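Local structure of hypothetical protein aq_1665 (Aquifex aeolicus, 1XM7) at residues A[11-16]-A[54-59]; A[29-34]-A[61-66]. The protein is of unknown function but belongs to the calcineurin-like phosphoesterase family and so probably acts as a hydrolase. All coordinates share one frame; numbering follows the deposited sequence.

Interaction 1. Residues A[11-16]-A[54-59]; sequences HFYHEN and TWHFND
His14 lies flat on Trp55: the imidazole and the six-membered ring of the indole stack face to face, centroids 3.5 Å apart and planes 6° apart. With CG anti to the backbone N (chi1 -170°), His14 lays its ring across the indole, while its CB makes a CH-pi contact with the five-membered ring. The two segments meet in a single beta bridge between Phe12 and Thr54, and Trp55 N donates to Phe12 O at 2.7 Å. An alanine at Trp55 removes the indole, and the His14 imidazole would probably turn more freely. Tyr13, at the third position of the type II turn from His11 to His14, reaches the other way. Its CB sits over the face of the His56 ring, 3.3 Å from NE2, and its CG is 3.6 Å from His56 CE1. Farther out, CD1 has Thr54 OG1 at the ring edge, and CZ lies 3.7 Å from Asn58 O, which is above the ring plane. At the tip, OH donates to Asp59 OD2 at 2.6 Å, meeting it on the anti side with ring and carboxylate planes 87° apart. Both Asp59 oxygens also accept backbone N-H groups of helix 63-69, all consistent with an ionised carboxylate.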
loop_
_atom_site.group_PDB
_atom_site.type_symbol
_atom_site.label_atom_id
_atom_site.label_comp_id
_atom_site.label_asym_id
_atom_site.label_seq_id
_atom_site.Cartn_x
_atom_site.Cartn_y
_atom_site.Cartn_z
ATOM N N HIS A 11 1.478 -8.328 -3.732
ATOM C CA HIS A 11 2.219 -9.320 -4.498
ATOM C C HIS A 11 1.352 -10.487 -4.962
ATOM O O HIS A 11 1.759 -11.650 -4.863
ATOM C CB HIS A 11 3.388 -9.872 -3.672
ATOM C CG HIS A 11 4.601 -8.989 -3.656
ATOM N ND1 HIS A 11 4.710 -7.879 -2.845
ATOM C CD2 HIS A 11 5.759 -9.055 -4.357
ATOM C CE1 HIS A 11 5.881 -7.301 -3.046
ATOM N NE2 HIS A 11 6.536 -7.995 -3.958
ATOM N N PHE A 12 0.158 -10.186 -5.458
ATOM C CA PHE A 12 -0.723 -11.238 -5.937
ATOM C C PHE A 12 0.026 -12.066 -6.963
ATOM O O PHE A 12 0.659 -11.526 -7.859
ATOM C CB PHE A 12 -1.976 -10.653 -6.587
ATOM C CG PHE A 12 -2.939 -10.040 -5.617
ATOM C CD1 PHE A 12 -3.479 -10.795 -4.580
ATOM C CD2 PHE A 12 -3.349 -8.720 -5.767
ATOM C CE1 PHE A 12 -4.419 -10.246 -3.710
ATOM C CE2 PHE A 12 -4.288 -8.160 -4.902
ATOM C CZ PHE A 12 -4.826 -8.924 -3.873
ATOM N N TYR A 13 -0.042 -13.383 -6.809
ATOM C CA TYR A 13 0.605 -14.311 -7.724
ATOM C C TYR A 13 2.110 -14.405 -7.596
ATOM O O TYR A 13 2.752 -15.101 -8.381
ATOM C CB TYR A 13 0.230 -13.982 -9.169
ATOM C CG TYR A 13 -1.198 -14.341 -9.517
ATOM C CD1 TYR A 13 -2.141 -13.356 -9.809
ATOM C CD2 TYR A 13 -1.606 -15.671 -9.560
ATOM C CE1 TYR A 13 -3.450 -13.691 -10.138
ATOM C CE2 TYR A 13 -2.911 -16.016 -9.885
ATOM C CZ TYR A 13 -3.823 -15.025 -10.171
ATOM O OH TYR A 13 -5.111 -15.379 -10.466
ATOM N N HIS A 14 2.691 -13.703 -6.631
ATOM C CA HIS A 14 4.135 -13.805 -6.447
ATOM C C HIS A 14 4.398 -14.993 -5.521
ATOM O O HIS A 14 4.807 -14.846 -4.361
ATOM C CB HIS A 14 4.736 -12.540 -5.841
ATOM C CG HIS A 14 6.236 -12.536 -5.866
ATOM N ND1 HIS A 14 6.997 -11.579 -5.229
ATOM C CD2 HIS A 14 7.113 -13.386 -6.454
ATOM C CE1 HIS A 14 8.277 -11.843 -5.419
ATOM N NE2 HIS A 14 8.375 -12.932 -6.159
ATOM N N GLU A 15 4.138 -16.170 -6.074
ATOM C CA GLU A 15 4.279 -17.460 -5.413
ATOM C C GLU A 15 5.593 -17.628 -4.663
ATOM O O GLU A 15 5.625 -18.215 -3.587
ATOM C CB GLU A 15 4.144 -18.531 -6.489
ATOM C CG GLU A 15 4.075 -19.970 -6.060
ATOM C CD GLU A 15 3.925 -20.880 -7.286
ATOM O OE1 GLU A 15 4.910 -21.024 -8.055
ATOM O OE2 GLU A 15 2.813 -21.429 -7.499
ATOM N N ASN A 16 6.667 -17.097 -5.237
ATOM C CA ASN A 16 8.002 -17.212 -4.666
ATOM C C ASN A 16 8.232 -16.439 -3.381
ATOM O O ASN A 16 9.158 -16.741 -2.623
ATOM C CB ASN A 16 9.031 -16.785 -5.712
ATOM C CG ASN A 16 10.351 -17.505 -5.554
ATOM O OD1 ASN A 16 10.383 -18.697 -5.230
ATOM N ND2 ASN A 16 11.450 -16.797 -5.801
ATOM N N THR A 54 0.188 -6.639 -8.390
ATOM C CA THR A 54 0.222 -8.018 -8.863
ATOM C C THR A 54 1.557 -8.377 -9.498
ATOM O O THR A 54 2.225 -7.521 -10.097
ATOM C CB THR A 54 -0.909 -8.283 -9.883
ATOM O OG1 THR A 54 -0.948 -9.677 -10.198
ATOM C CG2 THR A 54 -0.693 -7.490 -11.147
ATOM N N TRP A 55 1.937 -9.648 -9.370
ATOM C CA TRP A 55 3.202 -10.120 -9.916
ATOM C C TRP A 55 3.121 -10.306 -11.434
ATOM O O TRP A 55 4.112 -10.142 -12.133
ATOM C CB TRP A 55 3.632 -11.417 -9.220
ATOM C CG TRP A 55 5.126 -11.565 -9.154
ATOM C CD1 TRP A 55 5.882 -12.577 -9.686
ATOM C CD2 TRP A 55 6.053 -10.620 -8.604
ATOM N NE1 TRP A 55 7.223 -12.311 -9.507
ATOM C CE2 TRP A 55 7.354 -11.117 -8.850
ATOM C CE3 TRP A 55 5.909 -9.401 -7.935
ATOM C CZ2 TRP A 55 8.502 -10.433 -8.454
ATOM C CZ3 TRP A 55 7.052 -8.718 -7.539
ATOM C CH2 TRP A 55 8.335 -9.238 -7.804
ATOM N N HIS A 56 1.945 -10.645 -11.942
ATOM C CA HIS A 56 1.736 -10.795 -13.379
ATOM C C HIS A 56 0.230 -10.710 -13.623
ATOM O O HIS A 56 -0.545 -10.679 -12.666
ATOM C CB HIS A 56 2.297 -12.121 -13.881
ATOM C CG HIS A 56 1.652 -13.321 -13.269
ATOM N ND1 HIS A 56 0.356 -13.697 -13.556
ATOM C CD2 HIS A 56 2.128 -14.237 -12.392
ATOM C CE1 HIS A 56 0.064 -14.796 -12.882
ATOM N NE2 HIS A 56 1.121 -15.144 -12.169
ATOM N N PHE A 57 -0.198 -10.666 -14.880
ATOM C CA PHE A 57 -1.620 -10.537 -15.138
ATOM C C PHE A 57 -2.371 -11.777 -15.573
ATOM O O PHE A 57 -3.530 -11.705 -15.989
ATOM C CB PHE A 57 -1.857 -9.403 -16.122
ATOM C CG PHE A 57 -1.520 -8.073 -15.559
ATOM C CD1 PHE A 57 -0.210 -7.643 -15.512
ATOM C CD2 PHE A 57 -2.506 -7.283 -14.988
ATOM C CE1 PHE A 57 0.124 -6.442 -14.894
ATOM C CE2 PHE A 57 -2.186 -6.082 -14.368
ATOM C CZ PHE A 57 -0.869 -5.661 -14.319
ATOM N N ASN A 58 -1.723 -12.923 -15.463
ATOM C CA ASN A 58 -2.385 -14.155 -15.829
ATOM C C ASN A 58 -3.269 -14.550 -14.646
ATOM O O ASN A 58 -2.861 -15.317 -13.772
ATOM C CB ASN A 58 -1.345 -15.222 -16.090
ATOM C CG ASN A 58 -1.963 -16.536 -16.437
ATOM O OD1 ASN A 58 -1.285 -17.559 -16.440
ATOM N ND2 ASN A 58 -3.261 -16.526 -16.738
ATOM N N ASP A 59 -4.482 -14.019 -14.624
ATOM C CA ASP A 59 -5.413 -14.272 -13.531
ATOM C C ASP A 59 -5.984 -15.688 -13.509
ATOM O O ASP A 59 -7.195 -15.860 -13.456
ATOM C CB ASP A 59 -6.559 -13.267 -13.612
ATOM C CG ASP A 59 -7.297 -13.118 -12.303
ATOM O OD1 ASP A 59 -8.432 -12.604 -12.326
ATOM O OD2 ASP A 59 -6.743 -13.501 -11.254
#

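Interaction 2. Residues A[29-34]-A[61-66]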
loop_
_atom_site.group_PDB
_atom_site.type_symbol
_atom_site.label_atom_id
_atom_site.label_comp_id
_atom_site.label_asym_id
_atom_site.label_seq_id
_atom_site.Cartn_x
_atom_site.Cartn_y
_atom_site.Cartn_z
ATOM N N PHE A 29 -2.145 -16.783 0.421
ATOM C CA PHE A 29 -2.216 -15.457 1.034
ATOM C C PHE A 29 -3.074 -14.508 0.215
ATOM O O PHE A 29 -3.587 -13.524 0.739
ATOM C CB PHE A 29 -0.814 -14.868 1.235
ATOM C CG PHE A 29 -0.054 -14.664 -0.039
ATOM C CD1 PHE A 29 -0.278 -13.535 -0.828
ATOM C CD2 PHE A 29 0.871 -15.611 -0.467
ATOM C CE1 PHE A 29 0.403 -13.347 -2.033
ATOM C CE2 PHE A 29 1.563 -15.443 -1.666
ATOM C CZ PHE A 29 1.327 -14.303 -2.457
ATOM N N GLU A 30 -3.236 -14.799 -1.072
ATOM C CA GLU A 30 -4.065 -13.947 -1.915
ATOM C C GLU A 30 -5.497 -14.030 -1.403
ATOM O O GLU A 30 -6.167 -13.007 -1.238
ATOM C CB GLU A 30 -4.013 -14.390 -3.383
ATOM C CG GLU A 30 -2.675 -14.142 -4.066
ATOM C CD GLU A 30 -1.747 -15.347 -4.032
ATOM O OE1 GLU A 30 -1.803 -16.141 -3.060
ATOM O OE2 GLU A 30 -0.949 -15.485 -4.985
ATOM N N ILE A 31 -5.958 -15.250 -1.140
ATOM C CA ILE A 31 -7.310 -15.469 -0.647
ATOM C C ILE A 31 -7.517 -14.773 0.691
ATOM O O ILE A 31 -8.586 -14.223 0.950
ATOM C CB ILE A 31 -7.616 -16.988 -0.476
ATOM C CG1 ILE A 31 -8.655 -17.447 -1.497
ATOM C CG2 ILE A 31 -8.186 -17.267 0.914
ATOM C CD1 ILE A 31 -8.284 -17.176 -2.918
ATOM N N VAL A 32 -6.506 -14.802 1.547
ATOM C CA VAL A 32 -6.628 -14.166 2.848
ATOM C C VAL A 32 -6.757 -12.662 2.719
ATOM O O VAL A 32 -7.581 -12.047 3.391
ATOM C CB VAL A 32 -5.424 -14.489 3.730
ATOM C CG1 VAL A 32 -5.435 -13.612 4.973
ATOM C CG2 VAL A 32 -5.454 -15.966 4.102
ATOM N N ILE A 33 -5.941 -12.071 1.855
ATOM C CA ILE A 33 -5.983 -10.628 1.631
ATOM C C ILE A 33 -7.336 -10.216 1.062
ATOM O O ILE A 33 -7.978 -9.301 1.569
ATOM C CB ILE A 33 -4.887 -10.174 0.632
ATOM C CG1 ILE A 33 -3.506 -10.214 1.300
ATOM C CG2 ILE A 33 -5.214 -8.777 0.106
ATOM C CD1 ILE A 33 -2.342 -10.012 0.326
ATOM N N LEU A 34 -7.748 -10.889 -0.008
ATOM C CA LEU A 34 -9.025 -10.608 -0.658
ATOM C C LEU A 34 -10.201 -10.788 0.298
ATOM O O LEU A 34 -11.212 -10.094 0.199
ATOM C CB LEU A 34 -9.203 -11.523 -1.869
ATOM C CG LEU A 34 -8.196 -11.278 -3.001
ATOM C CD1 LEU A 34 -8.371 -12.334 -4.092
ATOM C CD2 LEU A 34 -8.395 -9.870 -3.562
ATOM N N ASN A 61 -6.255 -17.908 -11.178
ATOM C CA ASN A 61 -7.036 -18.275 -9.999
ATOM C C ASN A 61 -8.164 -17.299 -9.638
ATOM O O ASN A 61 -8.765 -17.406 -8.569
ATOM C CB ASN A 61 -6.101 -18.459 -8.806
ATOM C CG ASN A 61 -5.296 -19.740 -8.894
ATOM O OD1 ASN A 61 -5.831 -20.833 -8.744
ATOM N ND2 ASN A 61 -4.005 -19.609 -9.146
ATOM N N GLU A 62 -8.447 -16.354 -10.531
ATOM C CA GLU A 62 -9.516 -15.380 -10.333
ATOM C C GLU A 62 -9.191 -14.306 -9.313
ATOM O O GLU A 62 -10.044 -13.469 -9.000
ATOM C CB GLU A 62 -10.812 -16.071 -9.895
ATOM C CG GLU A 62 -11.230 -17.305 -10.703
ATOM C CD GLU A 62 -11.267 -17.059 -12.196
ATOM O OE1 GLU A 62 -11.498 -15.898 -12.611
ATOM O OE2 GLU A 62 -11.077 -18.038 -12.955
ATOM N N TYR A 63 -7.973 -14.313 -8.791
ATOM C CA TYR A 63 -7.617 -13.316 -7.800
ATOM C C TYR A 63 -7.926 -11.904 -8.296
ATOM O O TYR A 63 -8.558 -11.111 -7.594
ATOM C CB TYR A 63 -6.133 -13.424 -7.422
ATOM C CG TYR A 63 -5.731 -14.735 -6.762
ATOM C CD1 TYR A 63 -6.649 -15.470 -6.007
ATOM C CD2 TYR A 63 -4.432 -15.238 -6.891
ATOM C CE1 TYR A 63 -6.290 -16.668 -5.406
ATOM C CE2 TYR A 63 -4.062 -16.440 -6.291
ATOM C CZ TYR A 63 -5.001 -17.151 -5.551
ATOM O OH TYR A 63 -4.669 -18.360 -4.977
ATOM N N LEU A 64 -7.500 -11.597 -9.516
ATOM C CA LEU A 64 -7.715 -10.269 -10.069
ATOM C C LEU A 64 -9.172 -9.974 -10.401
ATOM O O LEU A 64 -9.648 -8.860 -10.184
ATOM C CB LEU A 64 -6.829 -10.060 -11.308
ATOM C CG LEU A 64 -5.316 -10.169 -11.074
ATOM C CD1 LEU A 64 -4.584 -9.601 -12.274
ATOM C CD2 LEU A 64 -4.912 -9.419 -9.803
ATOM N N ARG A 65 -9.876 -10.965 -10.931
ATOM C CA ARG A 65 -11.277 -10.787 -11.272
ATOM C C ARG A 65 -12.009 -10.488 -9.964
ATOM O O ARG A 65 -12.861 -9.605 -9.905
ATOM C CB ARG A 65 -11.817 -12.065 -11.930
ATOM C CG ARG A 65 -13.178 -11.911 -12.617
ATOM C CD ARG A 65 -13.540 -13.131 -13.499
ATOM N NE ARG A 65 -12.653 -13.260 -14.662
ATOM C CZ ARG A 65 -12.744 -14.211 -15.596
ATOM N NH1 ARG A 65 -13.696 -15.140 -15.522
ATOM N NH2 ARG A 65 -11.868 -14.248 -16.596
ATOM N N ILE A 66 -11.646 -11.214 -8.909
ATOM C CA ILE A 66 -12.255 -11.029 -7.598
ATOM C C ILE A 66 -11.977 -9.620 -7.086
ATOM O O ILE A 66 -12.889 -8.912 -6.646
ATOM C CB ILE A 66 -11.717 -12.069 -6.586
ATOM C CG1 ILE A 66 -12.226 -13.459 -6.968
ATOM C CG2 ILE A 66 -12.151 -11.705 -5.168
ATOM C CD1 ILE A 66 -11.581 -14.579 -6.191
#
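Two successive beta-alpha-beta crossovers of the calcineurin-like phosphoesterase fold bring helices 29-38 and 63-69 side by side; the first helix connects strands 4-7 and 46-49, the second strands 46-49 and 73-77. Tyr63 is the large side chain between them, its ring held from both faces. On one face Glu30 CB stands 3.5 Å from the ring centroid, only 7° off the normal, as a CH-pi contact; on the opposite face, from within its own segment, Asn61 CB lies over the centre. A glutamate suits this place because its methylenes pack like a hydrocarbon while its end stays polar. The bend at chi2 (94°) carries the carboxylate past the rim, where CD is 3.4 Å from Tyr63 CE2, and OE2 accepts the backbone N-H of Tyr13. OE1 meanwhile rests over the face of the neighbouring Phe29 ring. Ile31 comes in at the edge of Tyr63, its CD1 3.2 Å from CE1. One turn beyond Glu30, Leu34 offers a branched, flexible end to the second helix, and its CD1 touches both Tyr63 O at 3.7 Å and Ile66 CG2 at 4.0 Å.

Interactions 1 and 2, with centres about 10 Å apart, share a seam where the loops meet the starts of two helices. Tyr13 and Tyr63 touch directly, Tyr13 CZ to Tyr63 CD2 at 3.3 Å, their planes at about 40°. Asp59 ties loop 54-59 to the first turn of helix 63-69, with OD1 2.6 Å from Arg65 N and OD2 2.7 Å from Leu64 N; Asn61 N bonds to Tyr13 OH. With Phe12 packed on Ile33 and Leu34 and Tyr13 on Leu64, loop 11-16 touches both helices. His11 follows Asp9 in an Asp-X-His sequence and bonds through its backbone with Asp52, while Trp55 stacks on His81, a layout consistent with the rim of a metallophosphoesterase active site.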